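PDB 5IG9: ATP grasp ligase from Microcystis aeruginosa MRC, which probably catalyses ATP-dependent ligation of side-chain carboxyl groups, closing the ester rings of microviridin-type peptides. Local coordinates for residues 89-92 / 93-96; 114-117 / 118-122. All blocks are in the same frame, centred on the assembly; numbering follows the deposited sequence.

Interaction 1: residues 89-92 / 93-96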
loop_
_atom_site.group_PDB
_atom_site.type_symbol
_atom_site.label_atom_id
_atom_site.label_comp_id
_atom_site.label_asym_id
_atom_site.label_seq_id
_atom_site.Cartn_x
_atom_site.Cartn_y
_atom_site.Cartn_z
ATOM N N PHE A 89 1.660 -0.019 21.768
ATOM C CA PHE A 89 1.542 1.391 21.416
ATOM C C PHE A 89 2.493 1.768 20.289
ATOM O O PHE A 89 2.172 2.641 19.474
ATOM C CB PHE A 89 1.806 2.272 22.639
ATOM C CG PHE A 89 0.727 2.211 23.687
ATOM C CD1 PHE A 89 -0.499 1.619 23.422
ATOM C CD2 PHE A 89 0.940 2.762 24.940
ATOM C CE1 PHE A 89 -1.487 1.572 24.396
ATOM C CE2 PHE A 89 -0.043 2.720 25.912
ATOM C CZ PHE A 89 -1.257 2.124 25.640
ATOM N N ARG A 90 3.661 1.126 20.224
ATOM C CA ARG A 90 4.639 1.464 19.195
ATOM C C ARG A 90 4.152 1.053 17.811
ATOM O O ARG A 90 4.289 1.815 16.849
ATOM C CB ARG A 90 5.980 0.800 19.504
ATOM C CG ARG A 90 7.164 1.465 18.823
ATOM C CD ARG A 90 8.347 0.515 18.710
ATOM N NE ARG A 90 9.592 1.228 18.437
ATOM C CZ ARG A 90 9.952 1.680 17.240
ATOM N NH1 ARG A 90 9.160 1.500 16.192
ATOM N NH2 ARG A 90 11.105 2.317 17.090
ATOM N N GLU A 91 3.592 -0.151 17.687
ATOM C CA GLU A 91 3.090 -0.592 16.390
ATOM C C GLU A 91 1.905 0.256 15.945
ATOM O O GLU A 91 1.772 0.576 14.757
ATOM C CB GLU A 91 2.705 -2.072 16.446
ATOM C CG GLU A 91 3.874 -3.017 16.695
ATOM C CD GLU A 91 5.024 -2.803 15.726
ATOM O OE1 GLU A 91 5.972 -2.068 16.075
ATOM O OE2 GLU A 91 4.977 -3.364 14.610
ATOM N N ALA A 92 1.043 0.643 16.888
ATOM C CA ALA A 92 -0.104 1.481 16.554
ATOM C C ALA A 92 0.332 2.894 16.185
ATOM O O ALA A 92 -0.263 3.524 15.303
ATOM C CB ALA A 92 -1.087 1.510 17.721
ATOM N N SER A 93 1.364 3.410 16.856
ATOM C CA SER A 93 1.881 4.732 16.525
ATOM C C SER A 93 2.498 4.751 15.132
ATOM O O SER A 93 2.337 5.728 14.392
ATOM C CB SER A 93 2.906 5.172 17.570
ATOM O OG SER A 93 3.461 6.434 17.245
ATOM N N LEU A 94 3.212 3.685 14.762
ATOM C CA LEU A 94 3.797 3.613 13.427
ATOM C C LEU A 94 2.718 3.674 12.353
ATOM O O LEU A 94 2.854 4.393 11.358
ATOM C CB LEU A 94 4.622 2.335 13.278
ATOM C CG LEU A 94 5.939 2.242 14.046
ATOM C CD1 LEU A 94 6.582 0.876 13.853
ATOM C CD2 LEU A 94 6.884 3.342 13.608
ATOM N N LYS A 95 1.634 2.923 12.542
ATOM C CA LYS A 95 0.563 2.902 11.554
ATOM C C LYS A 95 -0.147 4.247 11.468
ATOM O O LYS A 95 -0.596 4.639 10.386
ATOM C CB LYS A 95 -0.424 1.784 11.889
ATOM C CG LYS A 95 -1.492 1.546 10.839
ATOM C CD LYS A 95 -2.240 0.254 11.117
ATOM C CE LYS A 95 -3.441 0.102 10.199
ATOM N NZ LYS A 95 -3.068 0.180 8.759
ATOM N N GLU A 96 -0.253 4.967 12.588
ATOM C CA GLU A 96 -0.865 6.292 12.555
ATOM C C GLU A 96 0.039 7.300 11.856
ATOM O O GLU A 96 -0.438 8.138 11.082
ATOM C CB GLU A 96 -1.188 6.758 13.975
ATOM C CG GLU A 96 -1.912 8.094 14.046
ATOM C CD GLU A 96 -3.369 7.995 13.637
ATOM O OE1 GLU A 96 -3.920 6.874 13.654
ATOM O OE2 GLU A 96 -3.962 9.042 13.300
#
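L94 packs against R90 and E91 across a single turn of helix 87-107, a local i to i+4 and i to i+3 side-chain contact. The helix is the connection of a beta-alpha-beta unit between the parallel strands 69-72 and 111-113 of the Rossmann-like pre-ATP-grasp domain. Four consecutive i to i+4 backbone bonds set the frame, from S93 N to F89 O, L94 N to R90 O, K95 N to E91 O and E96 N to A92 O, all between 2.8 and 3.2 Å. On this scaffold the side chain of R90 runs extended from CG to NE, with CG anti to the backbone N (chi1 -159°), and the edge of its guanidinium reaches CD1 of L94, NH1 standing 3.5 Å from that methyl. The same CD1 lies 3.7 Å from OE1 of E91, whose side chain runs beside L94 in the same direction. One methyl thus borders both a cationic and an anionic group. Shortening L94 to an alanine would probably leave the guanidinium edge of R90 without its apolar neighbour and open a gap beside E91. The far end of R90 is held by L79 O, which NH2 hydrogen-bonds; L81, from the same loop, touches L94. The contact also faces the second subunit: there F201 O hydrogen-bonds S93 OG, while S169 OG and L168 N bond to the two carboxylate oxygens of E96. F89 meets an aromatic side chain of another protein's chain edge-to-face. Back at the turn itself, CG of L94 sits anti to its own carbonyl carbon (chi1 -71°), which brings it 3.3 Å from R90 O, the oxygen that also accepts the leucine's N-H.

Interaction 2: residues 114-117 / 118-122; sequences DPIA and KVDHA
P115 and K118 meet where helix 116-122 begins, and the backbone ties the start of the helix together. P115, at the N-cap position, offers its carbonyl oxygen twice: V119 N donates to P115 O over 3.0 Å, and K118 N adds a weak bond to the same oxygen. I116 O takes D120 N at 2.8 Å, and A117 O accepts H121 N at 3.2 Å. The apolar contacts are slight. CB of P115 touches CG of K118 at 3.8 Å, the two side chains passing at a slant; K118 CG stands anti to its own carbonyl carbon (chi1 -51°), which sets it against P115 CB. CB of D114 lies 3.9 Å from CG2 of V119. Among the polar groups, the carboxylate of D120 has the CG2 methyl of I116 alongside it, the two side chains pointing the same way, and its OD2 is held by a salt bridge to R102 of helix 87-107. D114 OD1 accepts the N-H of N276. Across the dimer, A117 packs on H121 of the second subunit, and H121 on its A117. A short loop leading from an edge strand, here 111-113 of the parallel sheet, into a helix with a proline at its N-cap makes this a strand-to-helix junction of the Rossmann-like pre-ATP-grasp domain.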
loop_
_atom_site.group_PDB
_atom_site.type_symbol
_atom_site.label_atom_id
_atom_site.label_comp_id
_atom_site.label_asym_id
_atom_site.label_seq_id
_atom_site.Cartn_x
_atom_site.Cartn_y
_atom_site.Cartn_z
ATOM N N ASP A 114 7.562 9.581 -7.468
ATOM C CA ASP A 114 6.332 9.494 -8.249
ATOM C C ASP A 114 5.120 9.555 -7.323
ATOM O O ASP A 114 5.275 9.447 -6.107
ATOM C CB ASP A 114 6.314 8.202 -9.070
ATOM C CG ASP A 114 7.225 8.269 -10.276
ATOM O OD1 ASP A 114 6.906 9.029 -11.215
ATOM O OD2 ASP A 114 8.252 7.557 -10.288
ATOM N N PRO A 115 3.922 9.746 -7.879
ATOM C CA PRO A 115 2.721 9.722 -7.039
ATOM C C PRO A 115 2.579 8.408 -6.288
ATOM O O PRO A 115 2.968 7.342 -6.770
ATOM C CB PRO A 115 1.583 9.915 -8.044
ATOM C CG PRO A 115 2.200 10.690 -9.143
ATOM C CD PRO A 115 3.615 10.196 -9.250
ATOM N N ILE A 116 2.003 8.498 -5.089
ATOM C CA ILE A 116 1.852 7.316 -4.247
ATOM C C ILE A 116 0.977 6.274 -4.929
ATOM O O ILE A 116 1.275 5.073 -4.893
ATOM C CB ILE A 116 1.296 7.710 -2.868
ATOM C CG1 ILE A 116 2.329 8.532 -2.100
ATOM C CG2 ILE A 116 0.909 6.479 -2.080
ATOM C CD1 ILE A 116 1.926 8.830 -0.679
ATOM N N ALA A 117 -0.111 6.709 -5.568
ATOM C CA ALA A 117 -1.018 5.750 -6.191
ATOM C C ALA A 117 -0.335 4.983 -7.315
ATOM O O ALA A 117 -0.675 3.822 -7.573
ATOM C CB ALA A 117 -2.269 6.462 -6.706
ATOM N N LYS A 118 0.642 5.605 -7.979
ATOM C CA LYS A 118 1.380 4.922 -9.032
ATOM C C LYS A 118 2.416 3.964 -8.454
ATOM O O LYS A 118 2.571 2.844 -8.955
ATOM C CB LYS A 118 2.049 5.947 -9.945
ATOM C CG LYS A 118 1.096 7.010 -10.459
ATOM C CD LYS A 118 -0.123 6.385 -11.122
ATOM C CE LYS A 118 -1.043 7.452 -11.691
ATOM N NZ LYS A 118 -2.214 6.880 -12.415
ATOM N N VAL A 119 3.135 4.388 -7.410
ATOM C CA VAL A 119 4.115 3.506 -6.783
ATOM C C VAL A 119 3.422 2.309 -6.149
ATOM O O VAL A 119 3.889 1.169 -6.267
ATOM C CB VAL A 119 4.958 4.288 -5.759
ATOM C CG1 VAL A 119 5.919 3.357 -5.029
ATOM C CG2 VAL A 119 5.718 5.406 -6.447
ATOM N N ASP A 120 2.285 2.543 -5.487
ATOM C CA ASP A 120 1.538 1.449 -4.874
ATOM C C ASP A 120 1.073 0.436 -5.914
ATOM O O ASP A 120 1.115 -0.777 -5.675
ATOM C CB ASP A 120 0.344 2.001 -4.098
ATOM C CG ASP A 120 0.740 2.552 -2.747
ATOM O OD1 ASP A 120 1.838 2.199 -2.272
ATOM O OD2 ASP A 120 -0.043 3.326 -2.155
ATOM N N HIS A 121 0.628 0.916 -7.077
ATOM C CA HIS A 121 0.128 0.028 -8.119
ATOM C C HIS A 121 1.254 -0.680 -8.859
ATOM O O HIS A 121 1.055 -1.789 -9.369
ATOM C CB HIS A 121 -0.728 0.811 -9.112
ATOM C CG HIS A 121 -1.492 -0.060 -10.058
ATOM N ND1 HIS A 121 -1.359 0.025 -11.427
ATOM C CD2 HIS A 121 -2.394 -1.044 -9.828
ATOM C CE1 HIS A 121 -2.151 -0.864 -11.999
ATOM N NE2 HIS A 121 -2.791 -1.525 -11.052
ATOM N N ALA A 122 2.426 -0.057 -8.946
ATOM C CA ALA A 122 3.567 -0.706 -9.571
ATOM C C ALA A 122 4.302 -1.647 -8.626
ATOM O O ALA A 122 5.197 -2.368 -9.076
ATOM C CB ALA A 122 4.537 0.344 -10.116
#

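In the fold
Interaction 1 comes first along the chain, near the start of helix 87-107; interaction 2 follows after that helix has run down to strand 111-113, the edge of the four-stranded parallel sheet. Their centres lie 23 Å apart and their nearest atoms about 12 Å, with no direct touch. Helix 87-107 nevertheless joins them, for R102 and I105 farther along it meet D120 and I116 of 114-122. Both fall in the pre-ATP-grasp domain sequence, and each packs on the second subunit. Helix 87-107 thus carries one contact with the second subunit on 89-96 and, farther along, packs on 114-122, which makes another nearer the chain centre.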